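VAO-type flavoprotein oxidase VAO615 (Myceliophthora thermophila, PDB 6F72) is probably a secreted oxidoreductase of unknown substrate that binds FAD bicovalently and, once reduced, reacts rapidly with molecular oxygen. Local coordinates at residues V58-V63 with T88-N93; Q101-Y106 with L120-S125; V318-V323 with L435-S440. One frame throughout, in Å; residues are numbered along the deposited sequence.

Interaction 1 of 3, residues V58-V63 with T88-N93; sequences VPQASV and TITHVN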
# COMPACT_ATOMS: atom_id res chain seq x y z
N VAL A 58 -20.58 -0.64 12.59
CA VAL A 58 -20.83 -1.93 13.18
C VAL A 58 -19.76 -2.81 12.56
O VAL A 58 -19.85 -3.11 11.36
CB VAL A 58 -22.24 -2.47 12.84
CG1 VAL A 58 -22.44 -3.84 13.49
CG2 VAL A 58 -23.31 -1.50 13.29
N PRO A 59 -18.74 -3.21 13.36
CA PRO A 59 -17.65 -4.05 12.85
C PRO A 59 -18.17 -5.34 12.24
O PRO A 59 -19.16 -5.87 12.71
CB PRO A 59 -16.79 -4.31 14.09
CG PRO A 59 -16.95 -3.07 14.89
CD PRO A 59 -18.41 -2.67 14.69
N GLN A 60 -17.53 -5.81 11.18
CA GLN A 60 -17.97 -7.00 10.44
C GLN A 60 -18.09 -8.28 11.31
O GLN A 60 -18.94 -9.13 11.04
CB GLN A 60 -17.03 -7.23 9.26
CG GLN A 60 -17.61 -8.08 8.14
CD GLN A 60 -16.67 -8.22 6.96
OE1 GLN A 60 -15.46 -8.40 7.12
NE2 GLN A 60 -17.22 -8.14 5.76
N ALA A 61 -17.27 -8.40 12.35
CA ALA A 61 -17.31 -9.57 13.26
C ALA A 61 -18.29 -9.43 14.44
O ALA A 61 -18.24 -10.22 15.39
CB ALA A 61 -15.91 -9.93 13.74
N SER A 62 -19.19 -8.44 14.39
CA SER A 62 -20.25 -8.34 15.40
C SER A 62 -21.14 -9.59 15.41
O SER A 62 -21.69 -9.94 16.45
CB SER A 62 -21.10 -7.10 15.19
OG SER A 62 -21.96 -7.31 14.10
N VAL A 63 -21.25 -10.26 14.25
CA VAL A 63 -21.88 -11.59 14.15
C VAL A 63 -21.25 -12.68 15.04
O VAL A 63 -21.88 -13.69 15.36
CB VAL A 63 -21.96 -12.10 12.68
CG1 VAL A 63 -22.90 -11.24 11.86
CG2 VAL A 63 -20.59 -12.18 12.03
N THR A 88 -9.54 -9.74 1.17
CA THR A 88 -10.74 -10.17 0.45
C THR A 88 -11.64 -8.99 0.19
O THR A 88 -11.65 -8.00 0.95
CB THR A 88 -11.57 -11.17 1.27
OG1 THR A 88 -11.98 -10.55 2.49
CG2 THR A 88 -10.78 -12.45 1.55
N ILE A 89 -12.44 -9.12 -0.87
CA ILE A 89 -13.39 -8.08 -1.26
C ILE A 89 -14.45 -7.89 -0.17
O ILE A 89 -14.89 -6.77 0.08
CB ILE A 89 -13.96 -8.34 -2.69
CG1 ILE A 89 -14.68 -7.11 -3.25
CG2 ILE A 89 -14.85 -9.58 -2.72
CD1 ILE A 89 -13.78 -5.97 -3.66
N THR A 90 -14.80 -8.99 0.49
CA THR A 90 -15.76 -9.01 1.61
C THR A 90 -15.36 -8.03 2.72
O THR A 90 -16.17 -7.20 3.16
CB THR A 90 -15.91 -10.46 2.14
OG1 THR A 90 -16.46 -11.28 1.09
CG2 THR A 90 -16.85 -10.55 3.35
N HIS A 91 -14.11 -8.13 3.15
CA HIS A 91 -13.55 -7.26 4.17
C HIS A 91 -13.38 -5.81 3.71
O HIS A 91 -13.65 -4.86 4.46
CB HIS A 91 -12.20 -7.82 4.58
CG HIS A 91 -11.97 -7.80 6.05
ND1 HIS A 91 -11.16 -8.72 6.68
CD2 HIS A 91 -12.44 -6.98 7.02
CE1 HIS A 91 -11.13 -8.46 7.98
NE2 HIS A 91 -11.90 -7.41 8.21
N VAL A 92 -12.94 -5.66 2.46
CA VAL A 92 -12.76 -4.36 1.86
C VAL A 92 -14.11 -3.64 1.72
O VAL A 92 -14.16 -2.41 1.79
CB VAL A 92 -12.00 -4.47 0.51
CG1 VAL A 92 -12.18 -3.22 -0.34
CG2 VAL A 92 -10.51 -4.70 0.76
N ASN A 93 -15.20 -4.41 1.57
CA ASN A 93 -16.55 -3.86 1.37
C ASN A 93 -17.21 -3.34 2.64
O ASN A 93 -18.25 -2.67 2.57
CB ASN A 93 -17.47 -4.90 0.71
CG ASN A 93 -17.25 -5.03 -0.79
OD1 ASN A 93 -16.49 -4.29 -1.40
ND2 ASN A 93 -17.93 -6.00 -1.38
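Gln60 reaches across to Thr90 and His91, and its amide carries the whole contact. One hydrogen bond joins the two segments. Gln60 NE2 donates to the backbone oxygen Thr90 O at 3.0 Å. The bond is bent, with an N-H...O angle of 141°. The donor stands above the carbonyl plane of Thr90 and does not lie on a lone pair. The reach comes from a long, straight side chain: CG is anti to the backbone nitrogen of Gln60 (chi1 -158°), and the chain stays extended through CD.

The remaining contacts are van der Waals. Gln60 NE2 also touches the methyl Thr90 CG2 at 3.4 Å, where the two side chains cross at about a right angle. The other end of the amide meets the histidine. Gln60 OE1 sits over one face of the His91 ring and is 3.3 Å from His91 CD2. The amide and ring planes are 45° apart, so this is not a flat stack. The ring of Trp84 meets His91 as well.

Within 88-93 the helix start is closed by a side chain. His91 N donates to Thr88 OG1 at 3.3 Å, and this bond is fairly straight (162°). At the other segment, Gln60 N bonds to Asp97 OD1, and Leu80 of helix 74-81 touches the Gln60 side chain.

The contact thus ties the loop after strand 54-56 to the short helix 89-92, which begins with a classic threonine N-cap.

Interaction 2 of 3, residues Q101-Y106 with L120-S125; sequences QNFQNY and LGNYPS. With NAG (2-acetamido-2-deoxy-beta-D-glucopyranose), chain C.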
# COMPACT_ATOMS: atom_id res chain seq x y z
N GLN A 101 -5.08 -6.91 11.41
CA GLN A 101 -5.42 -7.63 12.65
C GLN A 101 -4.83 -6.90 13.86
O GLN A 101 -5.40 -6.93 14.94
CB GLN A 101 -4.91 -9.08 12.64
CG GLN A 101 -5.27 -9.92 11.41
CD GLN A 101 -4.23 -9.82 10.30
OE1 GLN A 101 -3.53 -8.82 10.18
NE2 GLN A 101 -4.16 -10.85 9.45
N ASN A 102 -3.70 -6.22 13.65
CA ASN A 102 -3.07 -5.47 14.73
C ASN A 102 -3.87 -4.24 15.14
O ASN A 102 -3.94 -3.91 16.32
CB ASN A 102 -1.62 -5.11 14.38
CG ASN A 102 -0.86 -4.48 15.54
OD1 ASN A 102 -1.06 -4.81 16.70
ND2 ASN A 102 0.06 -3.58 15.21
N PHE A 103 -4.47 -3.56 14.16
CA PHE A 103 -5.28 -2.39 14.44
C PHE A 103 -6.73 -2.75 14.85
O PHE A 103 -7.33 -1.99 15.59
CB PHE A 103 -5.17 -1.31 13.33
CG PHE A 103 -3.83 -0.63 13.31
CD1 PHE A 103 -3.56 0.42 14.20
CD2 PHE A 103 -2.82 -1.08 12.47
CE1 PHE A 103 -2.31 1.02 14.23
CE2 PHE A 103 -1.56 -0.49 12.50
CZ PHE A 103 -1.30 0.56 13.37
N GLN A 104 -7.24 -3.89 14.37
CA GLN A 104 -8.45 -4.51 14.93
C GLN A 104 -8.25 -4.64 16.44
O GLN A 104 -9.13 -4.28 17.22
CB GLN A 104 -8.73 -5.89 14.33
CG GLN A 104 -9.23 -5.84 12.90
CD GLN A 104 -9.03 -7.14 12.14
OE1 GLN A 104 -8.77 -8.18 12.73
NE2 GLN A 104 -9.17 -7.08 10.82
N ASN A 105 -7.05 -5.08 16.84
CA ASN A 105 -6.60 -5.08 18.23
C ASN A 105 -7.59 -5.79 19.19
O ASN A 105 -7.82 -5.33 20.32
CB ASN A 105 -6.29 -3.65 18.70
CG ASN A 105 -5.33 -3.62 19.86
OD1 ASN A 105 -4.59 -4.57 20.09
ND2 ASN A 105 -5.33 -2.52 20.60
N TYR A 106 -8.17 -6.88 18.71
CA TYR A 106 -9.09 -7.75 19.47
C TYR A 106 -10.41 -7.10 19.90
O TYR A 106 -11.14 -7.68 20.71
CB TYR A 106 -8.37 -8.37 20.70
CG TYR A 106 -7.05 -9.06 20.39
CD1 TYR A 106 -7.03 -10.42 20.04
CD2 TYR A 106 -5.83 -8.38 20.47
CE1 TYR A 106 -5.83 -11.07 19.77
CE2 TYR A 106 -4.62 -9.03 20.21
CZ TYR A 106 -4.63 -10.37 19.86
OH TYR A 106 -3.47 -11.05 19.60
N LEU A 120 -15.76 -0.91 19.26
CA LEU A 120 -15.23 -0.21 18.11
C LEU A 120 -13.71 -0.10 18.20
O LEU A 120 -13.02 -0.43 17.24
CB LEU A 120 -15.92 1.15 17.96
CG LEU A 120 -17.42 1.21 17.62
CD1 LEU A 120 -17.87 2.64 17.40
CD2 LEU A 120 -17.80 0.34 16.43
N GLY A 121 -13.19 0.29 19.36
CA GLY A 121 -11.75 0.42 19.58
C GLY A 121 -11.16 1.47 18.66
O GLY A 121 -11.56 2.63 18.72
N ASN A 122 -10.23 1.05 17.80
CA ASN A 122 -9.56 1.93 16.83
C ASN A 122 -10.45 2.29 15.61
O ASN A 122 -10.12 3.21 14.84
CB ASN A 122 -8.26 1.31 16.33
CG ASN A 122 -7.21 1.11 17.43
OD1 ASN A 122 -7.04 1.93 18.34
ND2 ASN A 122 -6.48 0.01 17.32
N TYR A 123 -11.55 1.56 15.44
CA TYR A 123 -12.49 1.81 14.35
C TYR A 123 -13.15 3.17 14.55
O TYR A 123 -13.35 3.57 15.70
CB TYR A 123 -13.54 0.69 14.31
CG TYR A 123 -13.08 -0.57 13.61
CD1 TYR A 123 -11.72 -0.82 13.38
CD2 TYR A 123 -14.01 -1.53 13.20
CE1 TYR A 123 -11.30 -1.98 12.75
CE2 TYR A 123 -13.60 -2.69 12.56
CZ TYR A 123 -12.24 -2.90 12.33
OH TYR A 123 -11.83 -4.04 11.69
N PRO A 124 -13.47 3.88 13.44
CA PRO A 124 -14.18 5.16 13.53
C PRO A 124 -15.61 4.95 14.08
O PRO A 124 -16.17 3.89 13.86
CB PRO A 124 -14.27 5.63 12.07
CG PRO A 124 -14.31 4.35 11.29
CD PRO A 124 -13.39 3.41 12.04
N SER A 125 -16.17 5.96 14.75
CA SER A 125 -17.55 5.92 15.24
C SER A 125 -18.61 5.98 14.14
O SER A 125 -19.63 5.28 14.21
CB SER A 125 -17.78 7.08 16.20
OG SER A 125 -17.01 6.93 17.36
C1 NAG C . -4.43 -2.33 21.71
C2 NAG C . -3.52 -1.22 21.13
C3 NAG C . -2.58 -0.67 22.20
C4 NAG C . -3.32 -0.25 23.49
C5 NAG C . -4.31 -1.33 23.92
C6 NAG C . -5.25 -0.84 25.02
C7 NAG C . -2.94 -1.20 18.72
C8 NAG C . -2.02 -1.77 17.69
N2 NAG C . -2.74 -1.64 19.97
O3 NAG C . -1.87 0.45 21.66
O4 NAG C . -2.39 -0.10 24.56
O5 NAG C . -5.12 -1.81 22.84
O6 NAG C . -5.72 -2.00 25.72
O7 NAG C . -3.79 -0.38 18.41
O HOH W 1 -9.06 -1.56 17.93
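Asn122 turns its amide toward Phe103 and the Asn105 glycan with CG anti to its own carbonyl carbon (chi1 -63°). Asn105 has CG anti to the backbone nitrogen (chi1 -156°), which carries its ND2 out to the sugar. Asn122 ND2 then serves two acceptors. It donates to the backbone oxygen Phe103 O at 2.8 Å. This bond is nearly straight (162°), lies in the carbonyl plane and uses a lone pair. Asn122 ND2 also donates to the acetamido oxygen O7 of the N-acetylglucosamine at 2.9 Å.

That sugar is joined covalently through its C1 to Asn105 ND2, an experimentally established N-glycosylation site. Its methyl carbon C8 lies 3.3 Å from Asn102 OD1.

One water bridges the backbones. It donates to Gln104 O at 2.8 Å and accepts from Asn122 N at 2.9 Å. Asn122 sits in a type II' turn from Leu120 to Tyr123, with Gly121 at the positive-phi position.

Tyr123 OH touches Gln104 CG at 3.4 Å. The two side chains run side by side, and their polar ends have partners beyond the two segments: Tyr123 OH with Asp97, Gln104 OE1 with Trp84 and Gln104 NE2 with Val98 O.

One asparagine amide thus links the end of helix 101-104, the turn and the first sugar, which probably steadies the acetamido group against the protein.

Interaction 3 of 3, residues V318-V323 with L435-S440; sequences VYWEAV and LFRNIS. With NAG (2-acetamido-2-deoxy-beta-D-glucopyranose), chain G.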
# COMPACT_ATOMS: atom_id res chain seq x y z
N VAL A 318 26.03 -22.21 -0.71
CA VAL A 318 26.03 -21.97 -2.17
C VAL A 318 24.72 -21.28 -2.57
O VAL A 318 24.73 -20.39 -3.44
CB VAL A 318 26.28 -23.27 -2.99
CG1 VAL A 318 26.09 -23.04 -4.49
CG2 VAL A 318 27.68 -23.83 -2.73
N TYR A 319 23.61 -21.69 -1.94
CA TYR A 319 22.30 -21.04 -2.11
C TYR A 319 22.38 -19.52 -1.92
O TYR A 319 21.90 -18.78 -2.77
CB TYR A 319 21.23 -21.64 -1.18
CG TYR A 319 19.96 -20.81 -1.08
CD1 TYR A 319 19.02 -20.80 -2.12
CD2 TYR A 319 19.70 -20.02 0.05
CE1 TYR A 319 17.86 -20.02 -2.04
CE2 TYR A 319 18.54 -19.25 0.14
CZ TYR A 319 17.63 -19.25 -0.90
OH TYR A 319 16.49 -18.49 -0.81
N TRP A 320 22.98 -19.07 -0.81
CA TRP A 320 23.06 -17.64 -0.51
C TRP A 320 23.99 -16.85 -1.42
O TRP A 320 23.75 -15.67 -1.69
CB TRP A 320 23.36 -17.38 0.97
CG TRP A 320 22.16 -17.61 1.82
CD1 TRP A 320 22.00 -18.61 2.74
CD2 TRP A 320 20.93 -16.86 1.82
NE1 TRP A 320 20.75 -18.52 3.32
CE2 TRP A 320 20.07 -17.46 2.77
CE3 TRP A 320 20.47 -15.74 1.10
CZ2 TRP A 320 18.78 -16.99 3.04
CZ3 TRP A 320 19.18 -15.26 1.36
CH2 TRP A 320 18.35 -15.89 2.32
N GLU A 321 25.02 -17.52 -1.92
CA GLU A 321 25.89 -16.94 -2.94
C GLU A 321 25.15 -16.80 -4.27
O GLU A 321 25.40 -15.84 -5.01
CB GLU A 321 27.16 -17.78 -3.10
CG GLU A 321 28.06 -17.72 -1.87
CD GLU A 321 29.29 -18.59 -1.97
OE1 GLU A 321 29.40 -19.43 -2.90
OE2 GLU A 321 30.17 -18.44 -1.10
N ALA A 322 24.25 -17.75 -4.54
CA ALA A 322 23.46 -17.77 -5.77
C ALA A 322 22.38 -16.66 -5.79
O ALA A 322 22.05 -16.14 -6.86
CB ALA A 322 22.84 -19.14 -5.98
N VAL A 323 21.88 -16.32 -4.60
CA VAL A 323 20.92 -15.22 -4.38
C VAL A 323 21.64 -13.88 -4.54
O VAL A 323 21.16 -12.98 -5.25
CB VAL A 323 20.24 -15.35 -2.98
CG1 VAL A 323 19.47 -14.09 -2.59
CG2 VAL A 323 19.33 -16.58 -2.93
N LEU A 435 22.05 -9.71 5.59
CA LEU A 435 20.75 -9.23 6.13
C LEU A 435 19.62 -10.23 5.85
O LEU A 435 18.85 -10.58 6.76
CB LEU A 435 20.38 -7.85 5.59
CG LEU A 435 18.98 -7.29 5.91
CD1 LEU A 435 18.78 -7.07 7.40
CD2 LEU A 435 18.70 -6.02 5.10
N PHE A 436 19.54 -10.67 4.60
CA PHE A 436 18.53 -11.62 4.14
C PHE A 436 18.62 -12.98 4.84
O PHE A 436 17.60 -13.62 5.09
CB PHE A 436 18.64 -11.80 2.62
CG PHE A 436 18.04 -10.67 1.81
CD1 PHE A 436 17.84 -9.39 2.37
CD2 PHE A 436 17.68 -10.88 0.47
CE1 PHE A 436 17.30 -8.36 1.61
CE2 PHE A 436 17.13 -9.85 -0.28
CZ PHE A 436 16.95 -8.58 0.28
N ARG A 437 19.86 -13.40 5.15
CA ARG A 437 20.11 -14.62 5.93
C ARG A 437 19.56 -14.48 7.34
O ARG A 437 18.87 -15.38 7.81
CB ARG A 437 21.61 -14.93 6.04
CG ARG A 437 22.32 -15.23 4.74
CD ARG A 437 23.80 -15.40 5.04
NE ARG A 437 24.16 -16.80 5.21
CZ ARG A 437 25.06 -17.45 4.47
NH1 ARG A 437 25.75 -16.83 3.51
NH2 ARG A 437 25.31 -18.73 4.70
N ASN A 438 19.87 -13.35 7.99
CA ASN A 438 19.37 -13.03 9.34
C ASN A 438 17.83 -13.02 9.45
O ASN A 438 17.26 -13.59 10.40
CB ASN A 438 19.96 -11.70 9.83
CG ASN A 438 21.44 -11.80 10.19
OD1 ASN A 438 22.10 -12.80 9.91
ND2 ASN A 438 21.95 -10.74 10.84
N ILE A 439 17.16 -12.39 8.48
CA ILE A 439 15.69 -12.34 8.42
C ILE A 439 15.11 -13.74 8.21
O ILE A 439 14.10 -14.10 8.82
CB ILE A 439 15.16 -11.35 7.34
CG1 ILE A 439 15.63 -9.92 7.61
CG2 ILE A 439 13.63 -11.41 7.27
CD1 ILE A 439 15.53 -8.95 6.44
N SER A 440 15.78 -14.53 7.36
CA SER A 440 15.40 -15.93 7.12
C SER A 440 15.42 -16.84 8.36
O SER A 440 14.90 -17.95 8.32
CB SER A 440 16.27 -16.52 6.01
OG SER A 440 16.08 -15.85 4.79
C1 NAG G . 23.31 -10.61 11.28
C2 NAG G . 23.64 -9.10 11.26
C3 NAG G . 24.76 -8.67 12.23
C4 NAG G . 24.73 -9.43 13.57
C5 NAG G . 24.69 -10.94 13.29
C6 NAG G . 24.75 -11.80 14.54
C7 NAG G . 23.34 -7.86 9.12
C8 NAG G . 23.91 -7.68 7.74
N2 NAG G . 23.99 -8.75 9.89
O3 NAG G . 24.68 -7.27 12.51
O4 NAG G . 25.84 -9.05 14.41
O5 NAG G . 23.47 -11.22 12.58
O6 NAG G . 23.51 -11.71 15.26
O7 NAG G . 22.37 -7.21 9.49
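The indole of Trp320 is sandwiched. Arg437 CG lies over one face, and Tyr319 CE2, from the same helix as the indole, lies over the opposite face. Arg437 CG makes a CH-pi contact, 3.6 Å from the centroid of the five-membered ring of Trp320 and only 9° off its normal. At the indole edge, near its plane, Ser440 OG stands 3.4 Å from Trp320 CH2.

The guanidinium lies at a tilt on the face that Arg437 CG covers. Its plane is 29° from that of the indole, with Trp320 CD1 over its centre, and Arg437 NH1 is 3.5 Å from Trp320 CB. A bend at chi3 (96°) folds the guanidinium back over the start of the indole side chain. The two side chains slide past each other in opposite directions. Arg437 NH2 forms a salt bridge with Glu317, just before the first segment.

The six-membered ring of Trp320 packs on the helix 426-439 backbone and on Phe436. Trp320 CZ3 meets Phe436 CB at 3.7 Å, and the two side chains cross at about a right angle. Phe436 O accepts from Ser440 N and from Ser440 OG (2.7 Å), which reach it from opposite faces of its plane.

With Trp320 replaced by an alanine, a gap would probably open between the two helices, and the Arg437 side chain would lose the face it rests on.

The CB of Asn438 points away from 318-323, and its ND2 bears an N-glycan. The chemistry implies a joint of two helices made by CH-pi and van der Waals contact. The arginine gives its CG and guanidinium face to the indole, while Glu317 pairs with its charge.

Overall arrangement
The three contacts follow one another along the chain, each closing before the next opens. Interactions 1 and 2 are neighbours, with centres 12 Å apart. Their helices 89-92 and 101-104 are consecutive, and Pro59 touches both Leu120 and Tyr123. Asp97 links them further, since it bonds to Gln60 and to Tyr123. The side chains of His91 and Phe103 are each about 10 Å from the bound FAD, and segment 120-125 belongs to the PCMH-type FAD-binding range. Interaction 3 is remote: its centre is 39 Å from that of interaction 1 and 37 Å from that of interaction 2. It joins helices 316-335 and 426-439; the latter rests on strands 448-452 and 472-480 of the seven-stranded antiparallel sheet.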